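Formate oxidase (Aspergillus oryzae, PDB 5ZU2) probably oxidises formate using FAD as its cofactor, as a member of the GMC oxidoreductase family. Local coordinates at residues Y98-P103 with D551-N556; P225-K230 with V244-A249. The protein carries 1 engineered substitution. One frame throughout, in Å; residues are numbered along the deposited sequence.

Contact 1: Y98-P103 with D551-N556; sequences YFTWVP and DCAIQN. Engineered in segment 551-556: Ala553 (natural residue Arg). With FAD (flavin-adenine dinucleotide), chain D.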
ATOM      1  N   TYR A  98       6.708   0.741   3.902  1.00 25.97           N
ATOM      2  CA  TYR A  98       7.210   0.224   5.179  1.00 29.12           C
ATOM      3  C   TYR A  98       7.231  -1.311   5.239  1.00 28.76           C
ATOM      4  O   TYR A  98       7.111  -1.915   6.314  1.00 26.83           O
ATOM      5  CB  TYR A  98       6.433   0.854   6.340  1.00 24.51           C
ATOM      6  CG  TYR A  98       6.536   2.359   6.249  1.00 29.17           C
ATOM      7  CD1 TYR A  98       7.756   2.964   5.940  1.00 33.72           C
ATOM      8  CD2 TYR A  98       5.418   3.176   6.394  1.00 27.22           C
ATOM      9  CE1 TYR A  98       7.865   4.354   5.798  1.00 30.02           C
ATOM     10  CE2 TYR A  98       5.514   4.560   6.265  1.00 28.55           C
ATOM     11  CZ  TYR A  98       6.742   5.147   5.970  1.00 31.31           C
ATOM     12  OH  TYR A  98       6.841   6.519   5.825  1.00 23.98           O
ATOM     13  N   PHE A  99       7.438  -1.942   4.087  1.00 26.62           N
ATOM     14  CA  PHE A  99       8.003  -3.283   3.939  1.00 25.12           C
ATOM     15  C   PHE A  99       7.115  -4.475   4.260  1.00 25.79           C
ATOM     16  O   PHE A  99       7.390  -5.559   3.741  1.00 27.88           O
ATOM     17  CB  PHE A  99       9.241  -3.402   4.831  1.00 22.64           C
ATOM     18  CG  PHE A  99      10.198  -2.292   4.655  1.00 24.98           C
ATOM     19  CD1 PHE A  99      10.990  -2.231   3.527  1.00 26.24           C
ATOM     20  CD2 PHE A  99      10.295  -1.278   5.601  1.00 28.19           C
ATOM     21  CE1 PHE A  99      11.905  -1.182   3.354  1.00 28.09           C
ATOM     22  CE2 PHE A  99      11.171  -0.228   5.424  1.00 23.39           C
ATOM     23  CZ  PHE A  99      11.978  -0.180   4.297  1.00 22.89           C
ATOM     24  N   THR A 100       5.991  -4.283   4.953  1.00 26.67           N
ATOM     25  CA  THR A 100       5.206  -5.424   5.409  1.00 27.30           C
ATOM     26  C   THR A 100       4.620  -6.184   4.236  1.00 26.64           C
ATOM     27  O   THR A 100       4.116  -5.583   3.288  1.00 27.85           O
ATOM     28  CB  THR A 100       4.091  -4.990   6.351  1.00 27.11           C
ATOM     29  OG1 THR A 100       4.674  -4.374   7.502  1.00 27.53           O
ATOM     30  CG2 THR A 100       3.281  -6.201   6.782  1.00 23.35           C
ATOM     31  N   TRP A 101       4.738  -7.507   4.285  1.00 27.52           N
ATOM     32  CA  TRP A 101       4.354  -8.400   3.196  1.00 24.24           C
ATOM     33  C   TRP A 101       3.326  -9.376   3.737  1.00 25.12           C
ATOM     34  O   TRP A 101       3.685 -10.304   4.472  1.00 25.99           O
ATOM     35  CB  TRP A 101       5.575  -9.131   2.648  1.00 27.59           C
ATOM     36  CG  TRP A 101       5.289 -10.058   1.493  1.00 31.90           C
ATOM     37  CD1 TRP A 101       4.949 -11.381   1.563  1.00 24.16           C
ATOM     38  CD2 TRP A 101       5.333  -9.729   0.097  1.00 29.73           C
ATOM     39  NE1 TRP A 101       4.769 -11.886   0.302  1.00 27.01           N
ATOM     40  CE2 TRP A 101       4.998 -10.898  -0.615  1.00 26.57           C
ATOM     41  CE3 TRP A 101       5.601  -8.558  -0.614  1.00 26.48           C
ATOM     42  CZ2 TRP A 101       4.935 -10.931  -1.997  1.00 28.97           C
ATOM     43  CZ3 TRP A 101       5.541  -8.592  -1.983  1.00 26.39           C
ATOM     44  CH2 TRP A 101       5.209  -9.768  -2.666  1.00 26.60           C
ATOM     45  N   VAL A 102       2.063  -9.168   3.372  1.00 21.99           N
ATOM     46  CA  VAL A 102       0.951  -9.930   3.928  1.00 23.79           C
ATOM     47  C   VAL A 102      -0.189  -9.923   2.908  1.00 27.84           C
ATOM     48  O   VAL A 102      -0.564  -8.856   2.406  1.00 25.77           O
ATOM     49  CB  VAL A 102       0.528  -9.351   5.293  1.00 22.72           C
ATOM     50  CG1 VAL A 102       0.358  -7.835   5.195  1.00 21.64           C
ATOM     51  CG2 VAL A 102      -0.760 -10.007   5.794  1.00 23.93           C
ATOM     52  N   PRO A 103      -0.733 -11.071   2.529  1.00 22.90           N
ATOM     53  CA  PRO A 103      -1.725 -11.077   1.443  1.00 26.72           C
ATOM     54  C   PRO A 103      -3.104 -10.574   1.828  1.00 26.44           C
ATOM     55  O   PRO A 103      -3.693  -9.769   1.101  1.00 27.61           O
ATOM     56  CB  PRO A 103      -1.788 -12.554   1.030  1.00 29.25           C
ATOM     57  CG  PRO A 103      -1.353 -13.323   2.260  1.00 29.04           C
ATOM     58  CD  PRO A 103      -0.451 -12.413   3.060  1.00 26.11           C
ATOM     59  N   ASP A 551      -7.389  -7.005   3.751  1.00 20.61           N
ATOM     60  CA  ASP A 551      -7.575  -6.881   5.196  1.00 24.62           C
ATOM     61  C   ASP A 551      -6.266  -6.539   5.929  1.00 29.84           C
ATOM     62  O   ASP A 551      -6.050  -6.991   7.065  1.00 26.70           O
ATOM     63  CB  ASP A 551      -8.161  -8.179   5.774  1.00 26.19           C
ATOM     64  CG  ASP A 551      -9.423  -8.656   5.031  1.00 28.54           C
ATOM     65  OD1 ASP A 551      -9.321  -9.057   3.851  1.00 28.79           O
ATOM     66  OD2 ASP A 551     -10.527  -8.618   5.610  1.00 38.19           O
ATOM     67  N   CYS A 552      -5.372  -5.793   5.279  1.00 22.36           N
ATOM     68  CA  CYS A 552      -3.988  -5.652   5.706  1.00 24.25           C
ATOM     69  C   CYS A 552      -3.248  -4.723   4.754  1.00 21.88           C
ATOM     70  O   CYS A 552      -3.852  -4.220   3.803  1.00 24.31           O
ATOM     71  CB  CYS A 552      -3.326  -7.026   5.756  1.00 29.29           C
ATOM     72  SG  CYS A 552      -3.443  -7.916   4.175  1.00 23.82           S
ATOM     73  N   ALA A 553      -1.967  -4.463   5.020  1.00 21.64           N
ATOM     74  CA  ALA A 553      -1.096  -3.775   4.070  1.00 21.68           C
ATOM     75  C   ALA A 553      -1.152  -4.460   2.698  1.00 25.29           C
ATOM     76  O   ALA A 553      -1.196  -5.690   2.607  1.00 24.97           O
ATOM     77  CB  ALA A 553       0.332  -3.778   4.628  1.00 23.01           C
ATOM     78  N   ILE A 554      -1.097  -3.674   1.618  1.00 25.35           N
ATOM     79  CA  ILE A 554      -1.640  -4.133   0.338  1.00 24.95           C
ATOM     80  C   ILE A 554      -0.587  -4.456  -0.709  1.00 25.07           C
ATOM     81  O   ILE A 554      -0.954  -4.955  -1.790  1.00 24.55           O
ATOM     82  CB  ILE A 554      -2.631  -3.111  -0.251  1.00 25.96           C
ATOM     83  CG1 ILE A 554      -1.886  -1.831  -0.649  1.00 25.59           C
ATOM     84  CG2 ILE A 554      -3.765  -2.812   0.714  1.00 25.40           C
ATOM     85  CD1 ILE A 554      -2.719  -0.919  -1.515  1.00 27.55           C
ATOM     86  N   GLN A 555       0.699  -4.212  -0.445  1.00 22.23           N
ATOM     87  CA  GLN A 555       1.690  -4.369  -1.509  1.00 25.36           C
ATOM     88  C   GLN A 555       1.717  -5.787  -2.071  1.00 25.55           C
ATOM     89  O   GLN A 555       1.962  -5.972  -3.269  1.00 26.14           O
ATOM     90  CB  GLN A 555       3.082  -3.949  -1.024  1.00 23.57           C
ATOM     91  CG  GLN A 555       3.931  -5.026  -0.377  1.00 25.44           C
ATOM     92  CD  GLN A 555       5.360  -4.540  -0.060  1.00 24.76           C
ATOM     93  OE1 GLN A 555       6.034  -3.949  -0.899  1.00 22.18           O
ATOM     94  NE2 GLN A 555       5.813  -4.802   1.144  1.00 21.80           N
ATOM     95  N   ASN A 556       1.440  -6.791  -1.242  1.00 26.50           N
ATOM     96  CA  ASN A 556       1.430  -8.171  -1.715  1.00 23.54           C
ATOM     97  C   ASN A 556       0.360  -8.361  -2.793  1.00 24.67           C
ATOM     98  O   ASN A 556       0.636  -8.915  -3.866  1.00 26.02           O
ATOM     99  CB  ASN A 556       1.203  -9.093  -0.506  1.00 28.52           C
ATOM    100  CG  ASN A 556       1.365 -10.572  -0.823  1.00 26.23           C
ATOM    101  OD1 ASN A 556       0.997 -11.423  -0.013  1.00 27.10           O
ATOM    102  ND2 ASN A 556       1.906 -10.886  -1.987  1.00 24.31           N
TER
HETATM  103  PA  FAD D 601       3.036   2.857  -7.407  1.00 21.76           P
HETATM  104  O1A FAD D 601       2.911   4.105  -6.654  1.00 23.41           O
HETATM  105  O2A FAD D 601       3.964   1.827  -6.780  1.00 21.07           O
HETATM  106  O5B FAD D 601       3.550   3.121  -8.931  1.00 27.44           O
HETATM  107  C5B FAD D 601       3.095   4.252  -9.709  1.00 24.34           C
HETATM  108  C4B FAD D 601       4.260   4.714 -10.553  1.00 23.55           C
HETATM  109  O4B FAD D 601       3.793   5.581 -11.616  1.00 23.24           O
HETATM  110  C3B FAD D 601       5.345   5.492  -9.803  1.00 20.85           C
HETATM  111  O3B FAD D 601       6.654   5.081 -10.183  1.00 25.49           O
HETATM  112  C2B FAD D 601       5.101   6.934 -10.246  1.00 25.08           C
HETATM  113  O2B FAD D 601       6.267   7.762 -10.192  1.00 24.82           O
HETATM  114  C1B FAD D 601       4.624   6.715 -11.678  1.00 20.84           C
HETATM  115  N9A FAD D 601       3.848   7.832 -12.205  1.00 23.54           N
HETATM  116  C8A FAD D 601       2.718   8.352 -11.639  1.00 23.89           C
HETATM  117  N7A FAD D 601       2.201   9.356 -12.302  1.00 24.78           N
HETATM  118  C5A FAD D 601       3.068   9.533 -13.365  1.00 23.54           C
HETATM  119  C6A FAD D 601       3.077  10.450 -14.435  1.00 28.16           C
HETATM  120  N6A FAD D 601       2.152  11.403 -14.596  1.00 26.41           N
HETATM  121  N1A FAD D 601       4.076  10.344 -15.344  1.00 21.43           N
HETATM  122  C2A FAD D 601       4.996   9.393 -15.174  1.00 21.54           C
HETATM  123  N3A FAD D 601       5.095   8.480 -14.203  1.00 22.32           N
HETATM  124  C4A FAD D 601       4.094   8.604 -13.320  1.00 24.59           C
HETATM  125  N1  FAD D 601       2.038  -1.714   1.386  1.00 26.56           N
HETATM  126  C2  FAD D 601       2.270  -2.846   2.114  1.00 33.87           C
HETATM  127  O2  FAD D 601       1.829  -3.947   1.754  1.00 35.35           O
HETATM  128  N3  FAD D 601       3.025  -2.770   3.292  1.00 34.80           N
HETATM  129  C4  FAD D 601       3.587  -1.615   3.835  1.00 36.53           C
HETATM  130  O4  FAD D 601       4.224  -1.664   4.892  1.00 32.52           O
HETATM  131  C4X FAD D 601       3.331  -0.418   3.039  1.00 36.41           C
HETATM  132  N5  FAD D 601       3.815   0.724   3.468  1.00 32.17           N
HETATM  133  C5X FAD D 601       3.573   1.857   2.715  1.00 32.44           C
HETATM  134  C6  FAD D 601       4.110   3.073   3.152  1.00 32.48           C
HETATM  135  C7  FAD D 601       3.916   4.244   2.428  1.00 34.66           C
HETATM  136  C7M FAD D 601       4.503   5.540   2.940  1.00 29.39           C
HETATM  137  C8  FAD D 601       3.175   4.198   1.232  1.00 34.77           C
HETATM  138  C8M FAD D 601       2.946   5.442   0.421  1.00 29.07           C
HETATM  139  C9  FAD D 601       2.649   2.984   0.786  1.00 33.28           C
HETATM  140  C9A FAD D 601       2.841   1.814   1.516  1.00 31.31           C
HETATM  141  N10 FAD D 601       2.344   0.559   1.087  1.00 33.49           N
HETATM  142  C10 FAD D 601       2.557  -0.572   1.829  1.00 32.65           C
HETATM  143  C1' FAD D 601       1.509   0.444  -0.109  1.00 29.79           C
HETATM  144  C2' FAD D 601       2.229  -0.073  -1.338  1.00 22.63           C
HETATM  145  O2' FAD D 601       3.569   0.412  -1.365  1.00 24.95           O
HETATM  146  C3' FAD D 601       1.483   0.445  -2.568  1.00 36.20           C
HETATM  147  O3' FAD D 601       0.083   0.210  -2.436  1.00 32.10           O
HETATM  148  C4' FAD D 601       1.945  -0.108  -3.912  1.00 30.47           C
HETATM  149  O4' FAD D 601       3.360   0.079  -4.018  1.00 24.37           O
HETATM  150  C5' FAD D 601       1.163   0.549  -5.028  1.00 23.14           C
HETATM  151  O5' FAD D 601       1.670   0.080  -6.293  1.00 27.97           O
HETATM  152  P   FAD D 601       1.172   0.683  -7.652  1.00 23.70           P
HETATM  153  O1P FAD D 601       2.028  -0.015  -8.710  1.00 26.42           O
HETATM  154  O2P FAD D 601      -0.325   0.578  -7.669  1.00 21.04           O
HETATM  155  O3P FAD D 601       1.602   2.206  -7.585  1.00 25.14           O
HETATM  156  O   HOH W   1       1.533  -6.590   1.671  1.00 22.66           O
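The indole of Trp101 carries the amide of Asn556 over one face: ND2 lies 2.9 Å above the ring plane, displaced to the outer part of the ring, and the two planes are 31° apart. Over the same ring, Asn556 CA sits 4.2 Å from the centroid of the six-membered ring of Trp101, in a CH-pi contact only 11° off the normal. With CG anti to the backbone N, the Asn556 side chain crosses the indole at about a right angle, its amide over CE2 and CZ2; ND2 is hydrogen-bonded to Leu129 O, while OD1 is 3.2 Å from Pro103 CB. Gln555 CG approaches Trp101 CE3 obliquely at 3.9 Å, its amide plane 54° from the indole. Gln555 NE2 gives a hydrogen bond of 2.8 Å to Thr100 O, a donor well above the carbonyl plane rather than on a lone pair, and OE1 is held by Asn97. Both segments line the pocket for the flavin end of FAD, with Tyr98, Thr100 and Gln555 as binding residues. Thr100 N donates to FAD O4 at 3.2 Å, and FAD N3 bonds back weakly to Thr100 O. Gln555 N bonds FAD O2, modelled so short that its length is doubtful; a water joins O2 to Val102 N and Asn556 N. Tyr98 lays one ring face over FAD C6. Val102 CG2 packs on Cys552 SG at 3.8 Å; CB of the engineered Ala553 packs against flavin N3 and O2 and touches Val102 CG1 more loosely. Strand 100-101 pairs antiparallel with strand 195-204, whose Thr202 also bonds Gln555 NE2, and Phe358 of strand 353-358 touches Val102 and Cys552.

Contact 2: P225-K230 with V244-A249; sequences PEVHSK and VTVVTA. With FAD (flavin-adenine dinucleotide), chain D; ACT (acetate ion), chain H.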
ATOM      1  N   PRO A 225      13.396   7.251 -17.616  1.00 26.66           N
ATOM      2  CA  PRO A 225      13.010   7.972 -16.403  1.00 23.94           C
ATOM      3  C   PRO A 225      12.884   9.467 -16.691  1.00 26.75           C
ATOM      4  O   PRO A 225      13.092   9.926 -17.812  1.00 29.54           O
ATOM      5  CB  PRO A 225      14.175   7.691 -15.455  1.00 26.13           C
ATOM      6  CG  PRO A 225      15.353   7.599 -16.365  1.00 22.51           C
ATOM      7  CD  PRO A 225      14.824   6.893 -17.607  1.00 25.66           C
ATOM      8  N   GLU A 226      12.528  10.221 -15.647  1.00 26.47           N
ATOM      9  CA  GLU A 226      12.431  11.689 -15.703  1.00 29.51           C
ATOM     10  C   GLU A 226      11.567  12.199 -16.859  1.00 28.72           C
ATOM     11  O   GLU A 226      11.864  13.231 -17.460  1.00 29.14           O
ATOM     12  CB  GLU A 226      13.819  12.333 -15.809  1.00 28.24           C
ATOM     13  CG  GLU A 226      14.888  11.680 -14.987  1.00 34.75           C
ATOM     14  CD  GLU A 226      15.091  12.379 -13.700  1.00 38.39           C
ATOM     15  OE1 GLU A 226      14.112  12.991 -13.217  1.00 46.06           O
ATOM     16  OE2 GLU A 226      16.224  12.332 -13.174  1.00 48.78           O
ATOM     17  N   VAL A 227      10.479  11.494 -17.168  1.00 27.25           N
ATOM     18  CA  VAL A 227       9.499  11.981 -18.132  1.00 24.26           C
ATOM     19  C   VAL A 227       8.130  11.936 -17.480  1.00 27.43           C
ATOM     20  O   VAL A 227       7.805  10.994 -16.748  1.00 24.63           O
ATOM     21  CB  VAL A 227       9.499  11.188 -19.465  1.00 24.56           C
ATOM     22  CG1 VAL A 227      10.869  11.230 -20.103  1.00 21.92           C
ATOM     23  CG2 VAL A 227       9.022   9.756 -19.279  1.00 23.02           C
ATOM     24  N   HIS A 228       7.333  12.962 -17.743  1.00 22.50           N
ATOM     25  CA  HIS A 228       6.012  13.121 -17.168  1.00 20.24           C
ATOM     26  C   HIS A 228       4.951  12.843 -18.232  1.00 22.73           C
ATOM     27  O   HIS A 228       4.987  13.414 -19.323  1.00 23.10           O
ATOM     28  CB  HIS A 228       5.889  14.528 -16.589  1.00 23.88           C
ATOM     29  CG  HIS A 228       4.813  14.660 -15.570  1.00 27.00           C
ATOM     30  ND1 HIS A 228       5.060  14.561 -14.217  1.00 24.10           N
ATOM     31  CD2 HIS A 228       3.488  14.915 -15.700  1.00 27.09           C
ATOM     32  CE1 HIS A 228       3.925  14.730 -13.557  1.00 32.45           C
ATOM     33  NE2 HIS A 228       2.958  14.950 -14.431  1.00 26.65           N
ATOM     34  N   SER A 229       4.011  11.961 -17.921  1.00 22.66           N
ATOM     35  CA  SER A 229       3.029  11.576 -18.927  1.00 21.42           C
ATOM     36  C   SER A 229       2.068  12.713 -19.194  1.00 23.10           C
ATOM     37  O   SER A 229       1.646  13.427 -18.281  1.00 29.17           O
ATOM     38  CB  SER A 229       2.247  10.334 -18.499  1.00 22.88           C
ATOM     39  OG  SER A 229       1.500  10.591 -17.316  1.00 25.95           O
ATOM     40  N   LYS A 230       1.754  12.910 -20.463  1.00 23.38           N
ATOM     41  CA  LYS A 230       0.786  13.928 -20.807  1.00 23.56           C
ATOM     42  C   LYS A 230      -0.580  13.334 -21.091  1.00 24.25           C
ATOM     43  O   LYS A 230      -1.583  13.858 -20.609  1.00 24.69           O
ATOM     44  CB  LYS A 230       1.260  14.745 -22.014  1.00 23.85           C
ATOM     45  CG  LYS A 230       0.156  15.626 -22.557  1.00 25.53           C
ATOM     46  CD  LYS A 230       0.476  16.153 -23.934  1.00 28.77           C
ATOM     47  CE  LYS A 230      -0.531  17.200 -24.352  1.00 30.39           C
ATOM     48  NZ  LYS A 230      -0.346  17.571 -25.788  1.00 36.95           N
ATOM     49  N   VAL A 244       1.737   6.450 -25.854  1.00 26.81           N
ATOM     50  CA  VAL A 244       1.683   7.451 -24.793  1.00 25.32           C
ATOM     51  C   VAL A 244       2.541   8.644 -25.189  1.00 25.93           C
ATOM     52  O   VAL A 244       3.573   8.493 -25.846  1.00 25.34           O
ATOM     53  CB  VAL A 244       2.156   6.843 -23.449  1.00 27.87           C
ATOM     54  CG1 VAL A 244       3.676   6.523 -23.497  1.00 20.11           C
ATOM     55  CG2 VAL A 244       1.792   7.751 -22.288  1.00 23.31           C
ATOM     56  N   THR A 245       2.118   9.834 -24.760  1.00 28.49           N
ATOM     57  CA  THR A 245       2.867  11.075 -24.945  1.00 26.05           C
ATOM     58  C   THR A 245       3.429  11.531 -23.594  1.00 27.24           C
ATOM     59  O   THR A 245       2.703  11.563 -22.589  1.00 25.17           O
ATOM     60  CB  THR A 245       1.965  12.156 -25.565  1.00 27.31           C
ATOM     61  OG1 THR A 245       1.376  11.662 -26.777  1.00 18.67           O
ATOM     62  CG2 THR A 245       2.752  13.449 -25.871  1.00 20.34           C
ATOM     63  N   VAL A 246       4.720  11.880 -23.568  1.00 21.91           N
ATOM     64  CA  VAL A 246       5.399  12.278 -22.343  1.00 23.73           C
ATOM     65  C   VAL A 246       6.141  13.585 -22.576  1.00 27.84           C
ATOM     66  O   VAL A 246       6.476  13.950 -23.705  1.00 28.82           O
ATOM     67  CB  VAL A 246       6.389  11.205 -21.835  1.00 25.38           C
ATOM     68  CG1 VAL A 246       5.703   9.859 -21.706  1.00 25.56           C
ATOM     69  CG2 VAL A 246       7.627  11.112 -22.745  1.00 23.65           C
ATOM     70  N   VAL A 247       6.407  14.284 -21.473  1.00 29.27           N
ATOM     71  CA  VAL A 247       7.184  15.517 -21.474  1.00 27.61           C
ATOM     72  C   VAL A 247       8.478  15.268 -20.711  1.00 24.84           C
ATOM     73  O   VAL A 247       8.455  14.740 -19.593  1.00 25.41           O
ATOM     74  CB  VAL A 247       6.385  16.676 -20.861  1.00 26.39           C
ATOM     75  CG1 VAL A 247       7.170  17.980 -20.982  1.00 23.16           C
ATOM     76  CG2 VAL A 247       5.040  16.777 -21.556  1.00 24.91           C
ATOM     77  N   THR A 248       9.602  15.631 -21.331  1.00 27.07           N
ATOM     78  CA  THR A 248      10.944  15.472 -20.791  1.00 26.57           C
ATOM     79  C   THR A 248      11.297  16.649 -19.912  1.00 24.53           C
ATOM     80  O   THR A 248      10.612  17.673 -19.906  1.00 25.34           O
ATOM     81  CB  THR A 248      11.998  15.348 -21.906  1.00 28.60           C
ATOM     82  OG1 THR A 248      12.068  16.569 -22.656  1.00 31.62           O
ATOM     83  CG2 THR A 248      11.718  14.196 -22.832  1.00 28.21           C
ATOM     84  N   ALA A 249      12.426  16.501 -19.206  1.00 26.31           N
ATOM     85  CA  ALA A 249      12.926  17.558 -18.331  1.00 26.10           C
ATOM     86  C   ALA A 249      13.150  18.848 -19.096  1.00 28.63           C
ATOM     87  O   ALA A 249      12.851  19.938 -18.591  1.00 31.86           O
ATOM     88  CB  ALA A 249      14.232  17.117 -17.672  1.00 25.71           C
TER
HETATM   89  PA  FAD D 601       3.036   2.857  -7.407  1.00 21.76           P
HETATM   90  O1A FAD D 601       2.911   4.105  -6.654  1.00 23.41           O
HETATM   91  O2A FAD D 601       3.964   1.827  -6.780  1.00 21.07           O
HETATM   92  O5B FAD D 601       3.550   3.121  -8.931  1.00 27.44           O
HETATM   93  C5B FAD D 601       3.095   4.252  -9.709  1.00 24.34           C
HETATM   94  C4B FAD D 601       4.260   4.714 -10.553  1.00 23.55           C
HETATM   95  O4B FAD D 601       3.793   5.581 -11.616  1.00 23.24           O
HETATM   96  C3B FAD D 601       5.345   5.492  -9.803  1.00 20.85           C
HETATM   97  O3B FAD D 601       6.654   5.081 -10.183  1.00 25.49           O
HETATM   98  C2B FAD D 601       5.101   6.934 -10.246  1.00 25.08           C
HETATM   99  O2B FAD D 601       6.267   7.762 -10.192  1.00 24.82           O
HETATM  100  C1B FAD D 601       4.624   6.715 -11.678  1.00 20.84           C
HETATM  101  N9A FAD D 601       3.848   7.832 -12.205  1.00 23.54           N
HETATM  102  C8A FAD D 601       2.718   8.352 -11.639  1.00 23.89           C
HETATM  103  N7A FAD D 601       2.201   9.356 -12.302  1.00 24.78           N
HETATM  104  C5A FAD D 601       3.068   9.533 -13.365  1.00 23.54           C
HETATM  105  C6A FAD D 601       3.077  10.450 -14.435  1.00 28.16           C
HETATM  106  N6A FAD D 601       2.152  11.403 -14.596  1.00 26.41           N
HETATM  107  N1A FAD D 601       4.076  10.344 -15.344  1.00 21.43           N
HETATM  108  C2A FAD D 601       4.996   9.393 -15.174  1.00 21.54           C
HETATM  109  N3A FAD D 601       5.095   8.480 -14.203  1.00 22.32           N
HETATM  110  C4A FAD D 601       4.094   8.604 -13.320  1.00 24.59           C
HETATM  111  N1  FAD D 601       2.038  -1.714   1.386  1.00 26.56           N
HETATM  112  C2  FAD D 601       2.270  -2.846   2.114  1.00 33.87           C
HETATM  113  O2  FAD D 601       1.829  -3.947   1.754  1.00 35.35           O
HETATM  114  N3  FAD D 601       3.025  -2.770   3.292  1.00 34.80           N
HETATM  115  C4  FAD D 601       3.587  -1.615   3.835  1.00 36.53           C
HETATM  116  O4  FAD D 601       4.224  -1.664   4.892  1.00 32.52           O
HETATM  117  C4X FAD D 601       3.331  -0.418   3.039  1.00 36.41           C
HETATM  118  N5  FAD D 601       3.815   0.724   3.468  1.00 32.17           N
HETATM  119  C5X FAD D 601       3.573   1.857   2.715  1.00 32.44           C
HETATM  120  C6  FAD D 601       4.110   3.073   3.152  1.00 32.48           C
HETATM  121  C7  FAD D 601       3.916   4.244   2.428  1.00 34.66           C
HETATM  122  C7M FAD D 601       4.503   5.540   2.940  1.00 29.39           C
HETATM  123  C8  FAD D 601       3.175   4.198   1.232  1.00 34.77           C
HETATM  124  C8M FAD D 601       2.946   5.442   0.421  1.00 29.07           C
HETATM  125  C9  FAD D 601       2.649   2.984   0.786  1.00 33.28           C
HETATM  126  C9A FAD D 601       2.841   1.814   1.516  1.00 31.31           C
HETATM  127  N10 FAD D 601       2.344   0.559   1.087  1.00 33.49           N
HETATM  128  C10 FAD D 601       2.557  -0.572   1.829  1.00 32.65           C
HETATM  129  C1' FAD D 601       1.509   0.444  -0.109  1.00 29.79           C
HETATM  130  C2' FAD D 601       2.229  -0.073  -1.338  1.00 22.63           C
HETATM  131  O2' FAD D 601       3.569   0.412  -1.365  1.00 24.95           O
HETATM  132  C3' FAD D 601       1.483   0.445  -2.568  1.00 36.20           C
HETATM  133  O3' FAD D 601       0.083   0.210  -2.436  1.00 32.10           O
HETATM  134  C4' FAD D 601       1.945  -0.108  -3.912  1.00 30.47           C
HETATM  135  O4' FAD D 601       3.360   0.079  -4.018  1.00 24.37           O
HETATM  136  C5' FAD D 601       1.163   0.549  -5.028  1.00 23.14           C
HETATM  137  O5' FAD D 601       1.670   0.080  -6.293  1.00 27.97           O
HETATM  138  P   FAD D 601       1.172   0.683  -7.652  1.00 23.70           P
HETATM  139  O1P FAD D 601       2.028  -0.015  -8.710  1.00 26.42           O
HETATM  140  O2P FAD D 601      -0.325   0.578  -7.669  1.00 21.04           O
HETATM  141  O3P FAD D 601       1.602   2.206  -7.585  1.00 25.14           O
HETATM  142  C   ACT H 605       1.288  15.651 -10.943  1.00 36.58           C
HETATM  143  O   ACT H 605       1.108  15.370 -12.157  1.00 39.55           O
HETATM  144  OXT ACT H 605       0.597  15.273  -9.935  1.00 38.98           O
HETATM  145  CH3 ACT H 605       2.551  16.594 -10.664  1.00 37.79           C
HETATM  146  O   HOH W   2      13.787  13.771 -19.096  1.00 30.69           O
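Val227 and Val246 meet on one face of an antiparallel strand pair, their side chains set at a slant to each other with Val227 CB 3.8 Å from Val246 CG2. Thr248 adds its methyl to the same face, beside Val227 CG1. Val247 and His228 project from the reverse face and form a hydrogen-bonded pair: His228 N to Val247 O is 2.8 Å and Val247 N to His228 O is 2.7 Å, both nearly straight. Lys230 and Thr245 run alongside each other in the same direction, with Lys230 CD 4.0 Å from Thr245 CG2. The extended lysine chain carries NZ on to a salt bridge with Glu253.

Of the two strands, 227-230 is the one that meets the FAD adenine. Ser229 N donates to FAD N1A at 3.0 Å, nearly straight at 166°. Because Ser229 OG stands between its backbone N and carbonyl carbon (chi1 63°), it lies 2.9 Å from FAD N6A, and it is also hydrogen-bonded to Gln266. The imidazole of His228 presents one face to N6A; its NE2 makes a weak hydrogen bond to an acetate that probably came with the crystallisation solution, and one to Pro440 O, and Phe441 stacks on the ring.

Strands 227-235 and 240-248 make a beta hairpin at one side of a four-stranded mixed sheet; the second strand continues it through strand 253-258, where Leu254 and Phe256 pack on Val246.

In the fold
Contacts 1 and 2 grip opposite ends of one FAD: contact 1 meets the isoalloxazine ring, contact 2 the adenine. Their centres are 30 Å apart and their nearest atoms about 20 Å, so they do not touch and the cofactor is what they share. Along the chain, contact 2 is nested within the loop closed by contact 1, whose segments are separated by 447 residues, whereas 13 residues of hairpin separate those of contact 2. The sheets differ as well: strand 100-101 belongs to the large mixed sheet, the hairpin to a four-stranded one. Contact 1 is buried near the chain centre; contact 2 is peripheral and partly buried.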